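Local structure of BB_2cx5_001 (Thermus thermophilus, 3RI0) at residues G58-L63 with R77-D82; V48-Y53 with V102-H107; P4-V9 with L21-L26; Q38-E43 with E124-G129. The protein serves as a computationally designed epitope scaffold, built on a Thermus thermophilus protein of the aminoacyl-tRNA editing family to present a linear HIV epitope. The protein carries 6 engineered substitutions. All coordinates share one frame; numbering follows the deposited sequence.

Contact 1 (G58-L63 with R77-D82); sequences GAYLFL and RLVGTD
Tyr-60 and Val-79 mark the closest backbone approach of the two segments, with CA of Tyr-60 8.2 Å from CA of Val-79. The contact illustrates helix-on-sheet packing in the editing-domain fold: strand 59-65 lends one face to the last turn of helix 72-79. Gly-80, with a positive phi of 91°, takes the chain out of the helix, and Thr-81 then swings back toward the strand.

Strand alternation sorts the side chains. Tyr-60 and Phe-62 start out toward the helix, whereas Leu-61 and Leu-63 pack on Ser-50 of strand 47-54. The CG2 methyl of Val-79 reaches both aromatic rings. Val-79 meets Tyr-60 head-on, this methyl lying over the centre of one ring face in a CH-pi contact whose modelled closeness is doubtful. The same methyl comes obliquely to the Phe-62 ring, with Val-79 CG2 4.3 Å from Phe-62 CZ, while that ring also meets Tyr-114 of strand 113-116. Leu-78 carries the helix further over the sheet, onto Tyr-114 and strand 150-152.

Beyond the helix end, Thr-81 turns OG1 away from its backbone N (chi1 -160°) into a weak hydrogen bond with Ser-56 OG, and its methyl faces the tyrosine. No hydrogen bond spans the two segments. The buried Tyr-60 OH has no polar partner in the model; Thr-81 CG2 lies 4.0 Å from that Tyr-60 OH.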
loop_
_atom_site.group_PDB
_atom_site.type_symbol
_atom_site.label_atom_id
_atom_site.label_comp_id
_atom_site.label_asym_id
_atom_site.label_seq_id
_atom_site.Cartn_x
_atom_site.Cartn_y
_atom_site.Cartn_z
ATOM N N GLY A 58 -6.431 17.321 4.293
ATOM C CA GLY A 58 -6.952 16.032 4.709
ATOM C C GLY A 58 -5.826 15.003 4.710
ATOM O O GLY A 58 -4.661 15.370 4.797
ATOM N N ALA A 59 -6.163 13.720 4.627
ATOM C CA ALA A 59 -5.146 12.667 4.605
ATOM C C ALA A 59 -4.903 12.137 3.182
ATOM O O ALA A 59 -5.815 12.139 2.356
ATOM C CB ALA A 59 -5.567 11.537 5.508
ATOM N N TYR A 60 -3.680 11.697 2.897
ATOM C CA TYR A 60 -3.368 11.161 1.568
ATOM C C TYR A 60 -2.668 9.804 1.640
ATOM O O TYR A 60 -2.070 9.450 2.666
ATOM C CB TYR A 60 -2.489 12.126 0.775
ATOM C CG TYR A 60 -2.900 13.567 0.894
ATOM C CD1 TYR A 60 -2.567 14.311 2.026
ATOM C CD2 TYR A 60 -3.631 14.194 -0.116
ATOM C CE1 TYR A 60 -2.947 15.638 2.154
ATOM C CE2 TYR A 60 -4.021 15.528 0.005
ATOM C CZ TYR A 60 -3.670 16.241 1.145
ATOM O OH TYR A 60 -4.043 17.557 1.272
ATOM N N LEU A 61 -2.713 9.071 0.528
ATOM C CA LEU A 61 -2.115 7.748 0.460
ATOM C C LEU A 61 -0.962 7.700 -0.544
ATOM O O LEU A 61 -1.088 8.173 -1.677
ATOM C CB LEU A 61 -3.183 6.725 0.055
ATOM C CG LEU A 61 -3.108 5.267 0.526
ATOM C CD1 LEU A 61 -3.377 4.378 -0.661
ATOM C CD2 LEU A 61 -1.766 4.928 1.154
ATOM N N PHE A 62 0.161 7.120 -0.131
ATOM C CA PHE A 62 1.311 7.000 -1.017
ATOM C C PHE A 62 1.769 5.553 -1.134
ATOM O O PHE A 62 2.114 4.915 -0.149
ATOM C CB PHE A 62 2.457 7.882 -0.529
ATOM C CG PHE A 62 2.135 9.350 -0.554
ATOM C CD1 PHE A 62 1.543 9.962 0.546
ATOM C CD2 PHE A 62 2.417 10.121 -1.681
ATOM C CE1 PHE A 62 1.228 11.332 0.532
ATOM C CE2 PHE A 62 2.105 11.494 -1.714
ATOM C CZ PHE A 62 1.514 12.096 -0.600
ATOM N N LEU A 63 1.761 5.044 -2.359
ATOM C CA LEU A 63 2.160 3.668 -2.634
ATOM C C LEU A 63 3.611 3.721 -3.129
ATOM O O LEU A 63 3.887 4.205 -4.233
ATOM C CB LEU A 63 1.227 3.085 -3.690
ATOM C CG LEU A 63 -0.234 3.352 -3.317
ATOM C CD1 LEU A 63 -1.146 2.965 -4.461
ATOM C CD2 LEU A 63 -0.590 2.578 -2.056
ATOM N N ARG A 77 4.996 19.044 -2.295
ATOM C CA ARG A 77 4.812 20.021 -3.367
ATOM C C ARG A 77 3.762 19.496 -4.331
ATOM O O ARG A 77 3.171 20.237 -5.121
ATOM C CB ARG A 77 6.125 20.256 -4.117
ATOM C CG ARG A 77 7.220 20.902 -3.276
ATOM C CD ARG A 77 8.413 21.300 -4.136
ATOM N NE ARG A 77 9.181 20.152 -4.616
ATOM C CZ ARG A 77 10.045 19.472 -3.871
ATOM N NH1 ARG A 77 10.256 19.821 -2.607
ATOM N NH2 ARG A 77 10.699 18.443 -4.388
ATOM N N LEU A 78 3.541 18.197 -4.232
ATOM C CA LEU A 78 2.598 17.475 -5.063
ATOM C C LEU A 78 1.205 17.593 -4.440
ATOM O O LEU A 78 0.201 17.769 -5.124
ATOM C CB LEU A 78 3.052 16.019 -5.100
ATOM C CG LEU A 78 2.786 15.099 -6.275
ATOM C CD1 LEU A 78 3.576 13.812 -6.076
ATOM C CD2 LEU A 78 1.322 14.821 -6.374
ATOM N N VAL A 79 1.170 17.496 -3.121
ATOM C CA VAL A 79 -0.059 17.575 -2.354
ATOM C C VAL A 79 -0.447 19.055 -2.171
ATOM O O VAL A 79 -1.633 19.409 -2.164
ATOM C CB VAL A 79 0.147 16.843 -0.991
ATOM C CG1 VAL A 79 0.061 17.806 0.169
ATOM C CG2 VAL A 79 -0.847 15.726 -0.862
ATOM N N GLY A 80 0.562 19.911 -2.038
ATOM C CA GLY A 80 0.314 21.336 -1.878
ATOM C C GLY A 80 0.186 21.815 -0.442
ATOM O O GLY A 80 -0.325 22.910 -0.207
ATOM N N THR A 81 0.625 21.001 0.515
ATOM C CA THR A 81 0.553 21.372 1.925
ATOM C C THR A 81 1.577 20.552 2.687
ATOM O O THR A 81 2.036 19.528 2.192
ATOM C CB THR A 81 -0.847 21.090 2.514
ATOM O OG1 THR A 81 -1.027 21.867 3.704
ATOM C CG2 THR A 81 -0.999 19.607 2.854
ATOM N N ASP A 82 1.941 20.996 3.884
ATOM C CA ASP A 82 2.913 20.252 4.658
ATOM C C ASP A 82 2.270 18.945 5.072
ATOM O O ASP A 82 1.068 18.884 5.309
ATOM C CB ASP A 82 3.363 21.027 5.897
ATOM C CG ASP A 82 4.858 20.915 6.132
ATOM O OD1 ASP A 82 5.441 19.867 5.779
ATOM O OD2 ASP A 82 5.456 21.871 6.677
#

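Contact 2 (V48-Y53 with V102-H107); sequences VKSLAY and VPPVGH. Engineered in segment 48-53: Ala-52 (natural residue Val), Tyr-53 (natural residue Phe).
Ser-50 meets Val-102 and Pro-104 in a buried, water-bridged contact close to the centre of the editing-domain fold, where strand 47-54 faces the loop between helix 88-95 and strand 113-116. The loop is consistent with the GXXXP loop of this family, which in relatives lines the substrate pocket.

Ser-50 sits against the Val-102 carbonyl, with Ser-50 CB 3.3 Å from Val-102 O. Ser-50 CB also lies 3.8 Å from Val-102 CG1, and Ser-50 OG lies 3.7 Å from Pro-104 CB. The serine hydroxyl lies beside its own backbone N and opposite the carbonyl carbon (chi1 -60°), a rotation that carries it toward the first water. That water gives its protons to Val-48 O at 2.9 Å and Val-102 O at 3.0 Å, and shares a hydrogen bond of 2.8 Å with Ser-50 OG. A second water accepts from Ser-50 N and donates to Val-102 O at 2.7 Å. The Val-102 carbonyl is thus gripped by two waters, and loop and strand are joined through solvent with no clear direct hydrogen bond.

The loop is also braced from outside, by helix 88-95 against Val-102 and by Leu-143 and Thr-147 of helix 140-147 against Pro-104. Within it, His-107 ties the bend together: its NE2 donates to Pro-103 O over 2.6 Å at 156°, with the oxygen nearly in the plane of the imidazole.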
loop_
_atom_site.group_PDB
_atom_site.type_symbol
_atom_site.label_atom_id
_atom_site.label_comp_id
_atom_site.label_asym_id
_atom_site.label_seq_id
_atom_site.Cartn_x
_atom_site.Cartn_y
_atom_site.Cartn_z
ATOM N N VAL A 48 4.695 -3.336 -2.392
ATOM C CA VAL A 48 4.061 -2.039 -2.323
ATOM C C VAL A 48 3.774 -1.642 -0.882
ATOM O O VAL A 48 3.047 -2.340 -0.174
ATOM C CB VAL A 48 2.719 -2.039 -3.076
ATOM C CG1 VAL A 48 2.167 -0.613 -3.149
ATOM C CG2 VAL A 48 2.899 -2.639 -4.478
ATOM N N LYS A 49 4.346 -0.523 -0.456
ATOM C CA LYS A 49 4.120 0.006 0.895
ATOM C C LYS A 49 3.028 1.076 0.798
ATOM O O LYS A 49 3.139 2.016 0.009
ATOM C CB LYS A 49 5.400 0.639 1.441
ATOM C CG LYS A 49 6.546 -0.356 1.643
ATOM C CD LYS A 49 7.821 0.332 2.116
ATOM C CE LYS A 49 8.246 1.445 1.151
ATOM N NZ LYS A 49 9.538 2.062 1.559
ATOM N N SER A 50 1.968 0.928 1.585
ATOM C CA SER A 50 0.865 1.888 1.574
ATOM C C SER A 50 1.029 2.856 2.738
ATOM O O SER A 50 0.536 2.603 3.851
ATOM C CB SER A 50 -0.474 1.151 1.683
ATOM O OG SER A 50 -0.656 0.262 0.594
ATOM N N LEU A 51 1.719 3.965 2.467
ATOM C CA LEU A 51 2.006 4.986 3.471
ATOM C C LEU A 51 0.967 6.112 3.554
ATOM O O LEU A 51 0.703 6.807 2.574
ATOM C CB LEU A 51 3.399 5.576 3.204
ATOM C CG LEU A 51 4.537 4.565 3.020
ATOM C CD1 LEU A 51 5.831 5.268 2.665
ATOM C CD2 LEU A 51 4.709 3.762 4.297
ATOM N N ALA A 52 0.396 6.305 4.739
ATOM C CA ALA A 52 -0.604 7.348 4.942
ATOM C C ALA A 52 -0.055 8.546 5.732
ATOM O O ALA A 52 0.588 8.369 6.769
ATOM C CB ALA A 52 -1.803 6.767 5.650
ATOM N N TYR A 53 -0.316 9.756 5.239
ATOM C CA TYR A 53 0.143 10.985 5.888
ATOM C C TYR A 53 -0.991 11.982 6.053
ATOM O O TYR A 53 -1.992 11.923 5.348
ATOM C CB TYR A 53 1.263 11.626 5.077
ATOM C CG TYR A 53 2.581 10.904 5.206
ATOM C CD1 TYR A 53 3.505 11.269 6.184
ATOM C CD2 TYR A 53 2.885 9.825 4.379
ATOM C CE1 TYR A 53 4.706 10.568 6.340
ATOM C CE2 TYR A 53 4.075 9.118 4.528
ATOM C CZ TYR A 53 4.979 9.497 5.510
ATOM O OH TYR A 53 6.161 8.812 5.656
ATOM N N VAL A 102 -0.925 -1.891 6.437
ATOM C CA VAL A 102 -1.911 -1.158 5.642
ATOM C C VAL A 102 -2.003 -1.592 4.167
ATOM O O VAL A 102 -1.008 -1.563 3.431
ATOM C CB VAL A 102 -1.628 0.368 5.658
ATOM C CG1 VAL A 102 -2.682 1.100 4.823
ATOM C CG2 VAL A 102 -1.616 0.888 7.081
ATOM N N PRO A 103 -3.203 -2.011 3.726
ATOM C CA PRO A 103 -3.432 -2.437 2.341
ATOM C C PRO A 103 -3.783 -1.195 1.514
ATOM O O PRO A 103 -4.110 -0.156 2.076
ATOM C CB PRO A 103 -4.610 -3.383 2.479
ATOM C CG PRO A 103 -5.428 -2.705 3.556
ATOM C CD PRO A 103 -4.364 -2.338 4.578
ATOM N N PRO A 104 -3.718 -1.283 0.174
ATOM C CA PRO A 104 -4.046 -0.118 -0.661
ATOM C C PRO A 104 -5.541 0.056 -0.958
ATOM O O PRO A 104 -5.919 0.907 -1.765
ATOM C CB PRO A 104 -3.230 -0.371 -1.923
ATOM C CG PRO A 104 -3.328 -1.881 -2.060
ATOM C CD PRO A 104 -3.118 -2.367 -0.633
ATOM N N VAL A 105 -6.384 -0.750 -0.317
ATOM C CA VAL A 105 -7.832 -0.677 -0.515
ATOM C C VAL A 105 -8.536 -1.146 0.752
ATOM O O VAL A 105 -7.883 -1.631 1.678
ATOM C CB VAL A 105 -8.311 -1.584 -1.683
ATOM C CG1 VAL A 105 -7.817 -1.024 -3.021
ATOM C CG2 VAL A 105 -7.826 -3.014 -1.465
ATOM N N GLY A 106 -9.863 -1.013 0.785
ATOM C CA GLY A 106 -10.626 -1.427 1.954
ATOM C C GLY A 106 -10.552 -0.447 3.116
ATOM O O GLY A 106 -10.684 -0.841 4.270
ATOM N N HIS A 107 -10.345 0.831 2.833
ATOM C CA HIS A 107 -10.237 1.820 3.900
ATOM C C HIS A 107 -11.575 2.383 4.352
ATOM O O HIS A 107 -12.511 2.476 3.562
ATOM C CB HIS A 107 -9.325 2.962 3.445
ATOM C CG HIS A 107 -7.941 2.523 3.073
ATOM N ND1 HIS A 107 -7.038 3.358 2.456
ATOM C CD2 HIS A 107 -7.302 1.342 3.252
ATOM C CE1 HIS A 107 -5.899 2.709 2.270
ATOM N NE2 HIS A 107 -6.033 1.486 2.744
HETATM O O HOH W 1 0.363 -2.302 0.873
HETATM O O HOH W 2 1.725 -1.520 3.499
#

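Contact 3 (P4-V9 with L21-L26); sequences PSARRV and LKVVEL
Val-23 turns its CG1 methyl opposite the backbone N (chi1 174°), which brings that branch onto Ala-6 and leaves CG2 for Val-9. Glu-25, two residues on, is extended at its first torsion (chi1 -157°) and then bends at chi2, curling its carboxylate back over the start of helix 4-15.

The result is a compact example of a helix laid along a strand. The axes of 4-9 and 23-25 run nearly antiparallel, at 165°, with a closest approach of 8.5 Å. Ala-6, carrying only a methyl, lets the backbones come near: Ala-6 CB sits 3.6 Å from Val-23 CG1. One turn later Val-9 crosses Val-23 at about a right angle, and Val-9 CG1 is 3.8 Å from Val-23 CG2. Phe-97 and Phe-136 also pack on Val-9, so this end of the contact runs on into the interior.

At the other end Glu-25 OE2 lies 3.7 Å from Ala-6 CB, a van der Waals touch; the carboxylate's polar partner is elsewhere, OE1 accepting from Ser-3 N. Ser-3 OG in turn bonds to Ala-6 N, and Gln-10 bridges to the backbone of Leu-21 and Val-23. No hydrogen bond crosses the two segments and the packing is mainly apolar, while hydrogen bonds from flanking residues fix its position; the negative charge of Glu-25 beside the helix N-terminus would probably be favourable to the helix dipole.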
loop_
_atom_site.group_PDB
_atom_site.type_symbol
_atom_site.label_atom_id
_atom_site.label_comp_id
_atom_site.label_asym_id
_atom_site.label_seq_id
_atom_site.Cartn_x
_atom_site.Cartn_y
_atom_site.Cartn_z
ATOM N N PRO A 4 -8.123 -12.558 10.203
ATOM C CA PRO A 4 -9.253 -11.646 10.005
ATOM C C PRO A 4 -8.864 -10.555 9.021
ATOM O O PRO A 4 -9.652 -10.173 8.160
ATOM C CB PRO A 4 -9.500 -11.085 11.401
ATOM C CG PRO A 4 -9.043 -12.193 12.298
ATOM C CD PRO A 4 -7.769 -12.648 11.633
ATOM N N SER A 5 -7.637 -10.064 9.151
ATOM C CA SER A 5 -7.145 -9.014 8.267
ATOM C C SER A 5 -7.155 -9.483 6.819
ATOM O O SER A 5 -7.707 -8.818 5.947
ATOM C CB SER A 5 -5.726 -8.598 8.667
ATOM O OG SER A 5 -5.682 -8.156 10.024
ATOM N N ALA A 6 -6.547 -10.636 6.560
ATOM C CA ALA A 6 -6.504 -11.170 5.201
ATOM C C ALA A 6 -7.918 -11.266 4.658
ATOM O O ALA A 6 -8.199 -10.810 3.550
ATOM C CB ALA A 6 -5.843 -12.537 5.189
ATOM N N ARG A 7 -8.805 -11.859 5.447
ATOM C CA ARG A 7 -10.199 -12.016 5.058
ATOM C C ARG A 7 -10.848 -10.681 4.727
ATOM O O ARG A 7 -11.625 -10.580 3.778
ATOM C CB ARG A 7 -11.014 -12.667 6.177
ATOM C CG ARG A 7 -10.764 -14.149 6.404
ATOM C CD ARG A 7 -11.977 -14.773 7.087
ATOM N NE ARG A 7 -11.621 -15.704 8.154
ATOM C CZ ARG A 7 -11.423 -15.357 9.421
ATOM N NH1 ARG A 7 -11.542 -14.084 9.793
ATOM N NH2 ARG A 7 -11.117 -16.284 10.322
ATOM N N ARG A 8 -10.532 -9.662 5.517
ATOM C CA ARG A 8 -11.095 -8.340 5.301
ATOM C C ARG A 8 -10.639 -7.752 3.977
ATOM O O ARG A 8 -11.435 -7.188 3.231
ATOM C CB ARG A 8 -10.715 -7.394 6.448
ATOM C CG ARG A 8 -11.289 -6.002 6.257
ATOM C CD ARG A 8 -11.550 -5.325 7.580
ATOM N NE ARG A 8 -12.744 -4.489 7.519
ATOM C CZ ARG A 8 -12.742 -3.197 7.212
ATOM N NH1 ARG A 8 -11.602 -2.572 6.939
ATOM N NH2 ARG A 8 -13.890 -2.529 7.175
ATOM N N VAL A 9 -9.352 -7.885 3.680
ATOM C CA VAL A 9 -8.826 -7.363 2.424
ATOM C C VAL A 9 -9.410 -8.155 1.250
ATOM O O VAL A 9 -9.678 -7.589 0.189
ATOM C CB VAL A 9 -7.275 -7.435 2.371
ATOM C CG1 VAL A 9 -6.787 -7.027 0.987
ATOM C CG2 VAL A 9 -6.663 -6.504 3.434
ATOM N N LEU A 21 -8.200 -11.399 -7.643
ATOM C CA LEU A 21 -6.922 -11.191 -6.953
ATOM C C LEU A 21 -7.104 -11.901 -5.614
ATOM O O LEU A 21 -8.122 -11.700 -4.948
ATOM C CB LEU A 21 -6.656 -9.697 -6.729
ATOM C CG LEU A 21 -6.605 -8.846 -8.012
ATOM C CD1 LEU A 21 -6.406 -7.370 -7.663
ATOM C CD2 LEU A 21 -5.454 -9.326 -8.899
ATOM N N LYS A 22 -6.136 -12.730 -5.229
ATOM C CA LYS A 22 -6.228 -13.509 -3.995
ATOM C C LYS A 22 -5.235 -13.110 -2.917
ATOM O O LYS A 22 -4.035 -12.989 -3.181
ATOM C CB LYS A 22 -6.025 -15.000 -4.296
ATOM C CG LYS A 22 -6.827 -15.521 -5.486
ATOM C CD LYS A 22 -8.314 -15.291 -5.290
ATOM C CE LYS A 22 -9.125 -15.932 -6.400
ATOM N NZ LYS A 22 -10.594 -15.705 -6.205
ATOM N N VAL A 23 -5.744 -12.920 -1.700
ATOM C CA VAL A 23 -4.891 -12.575 -0.576
ATOM C C VAL A 23 -4.220 -13.865 -0.127
ATOM O O VAL A 23 -4.878 -14.893 0.056
ATOM C CB VAL A 23 -5.685 -11.982 0.596
ATOM C CG1 VAL A 23 -4.754 -11.776 1.790
ATOM C CG2 VAL A 23 -6.288 -10.660 0.191
ATOM N N VAL A 24 -2.905 -13.791 0.041
ATOM C CA VAL A 24 -2.081 -14.927 0.427
ATOM C C VAL A 24 -1.460 -14.737 1.809
ATOM O O VAL A 24 -1.058 -13.630 2.177
ATOM C CB VAL A 24 -0.984 -15.133 -0.651
ATOM C CG1 VAL A 24 0.210 -15.834 -0.074
ATOM C CG2 VAL A 24 -1.567 -15.912 -1.823
ATOM N N GLU A 25 -1.380 -15.819 2.577
ATOM C CA GLU A 25 -0.842 -15.737 3.929
ATOM C C GLU A 25 0.508 -16.425 4.057
ATOM O O GLU A 25 0.650 -17.608 3.764
ATOM C CB GLU A 25 -1.833 -16.353 4.914
ATOM C CG GLU A 25 -1.669 -15.870 6.338
ATOM C CD GLU A 25 -2.987 -15.430 6.947
ATOM O OE1 GLU A 25 -3.853 -16.302 7.170
ATOM O OE2 GLU A 25 -3.162 -14.214 7.193
ATOM N N LEU A 26 1.499 -15.666 4.499
ATOM C CA LEU A 26 2.849 -16.166 4.668
ATOM C C LEU A 26 3.114 -16.632 6.100
ATOM O O LEU A 26 2.399 -16.269 7.039
ATOM C CB LEU A 26 3.850 -15.082 4.277
ATOM C CG LEU A 26 3.603 -14.399 2.926
ATOM C CD1 LEU A 26 4.766 -13.474 2.623
ATOM C CD2 LEU A 26 3.434 -15.434 1.819
#

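Contact 4 (Q38-E43 with E124-G129); sequences QAVGAE and EVWAAG
Val-40 and Trp-126 form the tight part of this surface contact, in which a Schellman motif ending helix 33-39 lies over a tryptophan of strand 125-128 in the editing-domain sheet. Val-40 CG2 stands 3.9 Å from the centroid of the five-membered ring of Trp-126 and only 9° off the ring normal, a well-centred CH-pi contact. Valine and indole run alongside one another, pointing opposite ways, so the valine reaches further along the indole as well, with Val-40 CB 4.1 Å from Trp-126 CZ2. The indole leaves the strand beside its own backbone N (chi1 -63°), a rotation that presents it to the helix end, and Leu-135 and Arg-137 of strand 134-138 also pack on it.

In the Schellman motif Gly-41 N bonds to Gln-38 O at 3.0 Å, and the positive phi of Gly-41 lets the following Ala-42 N close the outer, six-to-one bond to Ala-37 O. Val-40 and Ala-42 both face the tryptophan.

The opposite character prevails outside, where the turn at Gly-41 is exposed. The carboxylate of Glu-124 has polar partners elsewhere, among them a long, weak ion pair from OE1 to Arg-137. Between these extremes sits the methyl of Ala-42, approaching the pyrrole part of the indole obliquely: Ala-42 CB lies 3.8 Å from Trp-126 CD1 and 3.9 Å from Trp-126 NE1.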
loop_
_atom_site.group_PDB
_atom_site.type_symbol
_atom_site.label_atom_id
_atom_site.label_comp_id
_atom_site.label_asym_id
_atom_site.label_seq_id
_atom_site.Cartn_x
_atom_site.Cartn_y
_atom_site.Cartn_z
ATOM N N GLN A 38 10.892 -12.594 -0.634
ATOM C CA GLN A 38 11.579 -13.866 -0.835
ATOM C C GLN A 38 10.581 -15.017 -0.858
ATOM O O GLN A 38 10.646 -15.879 -1.729
ATOM C CB GLN A 38 12.613 -14.095 0.276
ATOM C CG GLN A 38 13.319 -15.453 0.198
ATOM C CD GLN A 38 14.526 -15.462 -0.721
ATOM O OE1 GLN A 38 14.491 -14.926 -1.830
ATOM N NE2 GLN A 38 15.606 -16.090 -0.264
ATOM N N ALA A 39 9.655 -15.015 0.098
ATOM C CA ALA A 39 8.640 -16.068 0.212
ATOM C C ALA A 39 7.837 -16.297 -1.064
ATOM O O ALA A 39 7.480 -17.428 -1.380
ATOM C CB ALA A 39 7.693 -15.764 1.363
ATOM N N VAL A 40 7.559 -15.230 -1.804
ATOM C CA VAL A 40 6.772 -15.336 -3.030
ATOM C C VAL A 40 7.632 -15.216 -4.288
ATOM O O VAL A 40 7.120 -15.154 -5.405
ATOM C CB VAL A 40 5.650 -14.257 -3.060
ATOM C CG1 VAL A 40 4.747 -14.416 -1.843
ATOM C CG2 VAL A 40 6.246 -12.863 -3.070
ATOM N N GLY A 41 8.945 -15.173 -4.095
ATOM C CA GLY A 41 9.863 -15.096 -5.218
ATOM C C GLY A 41 9.928 -13.779 -5.962
ATOM O O GLY A 41 10.259 -13.770 -7.143
ATOM N N ALA A 42 9.623 -12.668 -5.296
ATOM C CA ALA A 42 9.673 -11.361 -5.955
ATOM C C ALA A 42 10.866 -10.557 -5.453
ATOM O O ALA A 42 11.523 -10.948 -4.487
ATOM C CB ALA A 42 8.382 -10.590 -5.678
ATOM N N GLU A 43 11.163 -9.447 -6.127
ATOM C CA GLU A 43 12.246 -8.561 -5.696
ATOM C C GLU A 43 11.607 -7.628 -4.686
ATOM O O GLU A 43 10.394 -7.402 -4.729
ATOM C CB GLU A 43 12.764 -7.703 -6.838
ATOM C CG GLU A 43 13.616 -8.403 -7.857
ATOM C CD GLU A 43 13.957 -7.482 -9.014
ATOM O OE1 GLU A 43 14.174 -7.995 -10.134
ATOM O OE2 GLU A 43 14.007 -6.245 -8.801
ATOM N N GLU A 124 4.156 -7.292 -12.407
ATOM C CA GLU A 124 3.222 -7.444 -11.298
ATOM C C GLU A 124 3.904 -7.053 -9.996
ATOM O O GLU A 124 5.126 -7.123 -9.890
ATOM C CB GLU A 124 2.701 -8.879 -11.193
ATOM C CG GLU A 124 3.466 -9.725 -10.205
ATOM C CD GLU A 124 4.318 -10.761 -10.869
ATOM O OE1 GLU A 124 3.745 -11.729 -11.421
ATOM O OE2 GLU A 124 5.557 -10.611 -10.849
ATOM N N VAL A 125 3.106 -6.642 -9.012
ATOM C CA VAL A 125 3.622 -6.227 -7.710
ATOM C C VAL A 125 2.808 -6.896 -6.601
ATOM O O VAL A 125 1.717 -7.422 -6.850
ATOM C CB VAL A 125 3.542 -4.680 -7.542
ATOM C CG1 VAL A 125 4.548 -3.991 -8.456
ATOM C CG2 VAL A 125 2.150 -4.193 -7.873
ATOM N N TRP A 126 3.348 -6.881 -5.384
ATOM C CA TRP A 126 2.679 -7.475 -4.229
ATOM C C TRP A 126 2.391 -6.427 -3.154
ATOM O O TRP A 126 3.312 -5.780 -2.633
ATOM C CB TRP A 126 3.535 -8.595 -3.639
ATOM C CG TRP A 126 3.764 -9.740 -4.582
ATOM C CD1 TRP A 126 4.691 -9.813 -5.588
ATOM C CD2 TRP A 126 3.025 -10.962 -4.633
ATOM N NE1 TRP A 126 4.572 -11.006 -6.258
ATOM C CE2 TRP A 126 3.556 -11.732 -5.693
ATOM C CE3 TRP A 126 1.958 -11.482 -3.888
ATOM C CZ2 TRP A 126 3.059 -13.001 -6.021
ATOM C CZ3 TRP A 126 1.464 -12.739 -4.210
ATOM C CH2 TRP A 126 2.016 -13.486 -5.273
ATOM N N ALA A 127 1.113 -6.278 -2.814
ATOM C CA ALA A 127 0.677 -5.318 -1.809
ATOM C C ALA A 127 0.326 -6.029 -0.515
ATOM O O ALA A 127 0.056 -7.228 -0.510
ATOM C CB ALA A 127 -0.542 -4.545 -2.315
ATOM N N ALA A 128 0.308 -5.277 0.578
ATOM C CA ALA A 128 0.007 -5.832 1.894
ATOM C C ALA A 128 -1.454 -6.294 2.037
ATOM O O ALA A 128 -2.373 -5.668 1.515
ATOM C CB ALA A 128 0.345 -4.809 2.966
ATOM N N GLY A 129 -1.654 -7.394 2.755
ATOM C CA GLY A 129 -2.990 -7.931 2.934
ATOM C C GLY A 129 -3.624 -7.736 4.305
ATOM O O GLY A 129 -4.446 -8.557 4.720
#

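All four contacts reach one mixed sheet, yet their chemistry differs with their place. Contact 2 is the most central, about 4 Å from its centre to the centre of the chain, and is the one joined by water; contact 3, also buried, is mainly apolar across its segments. Contacts 1 and 4 lie on opposite sides of the chain's centre, about 26 Å apart between centres, and both seat a valine at a helix end over an aromatic face, partly buried in the first and at the surface in the second. Strand 47-54 of contact 2 lies between their strands, bonding to both: Phe-62 N to Leu-51 O and Val-48 N to Trp-126 O are probable hydrogen bonds.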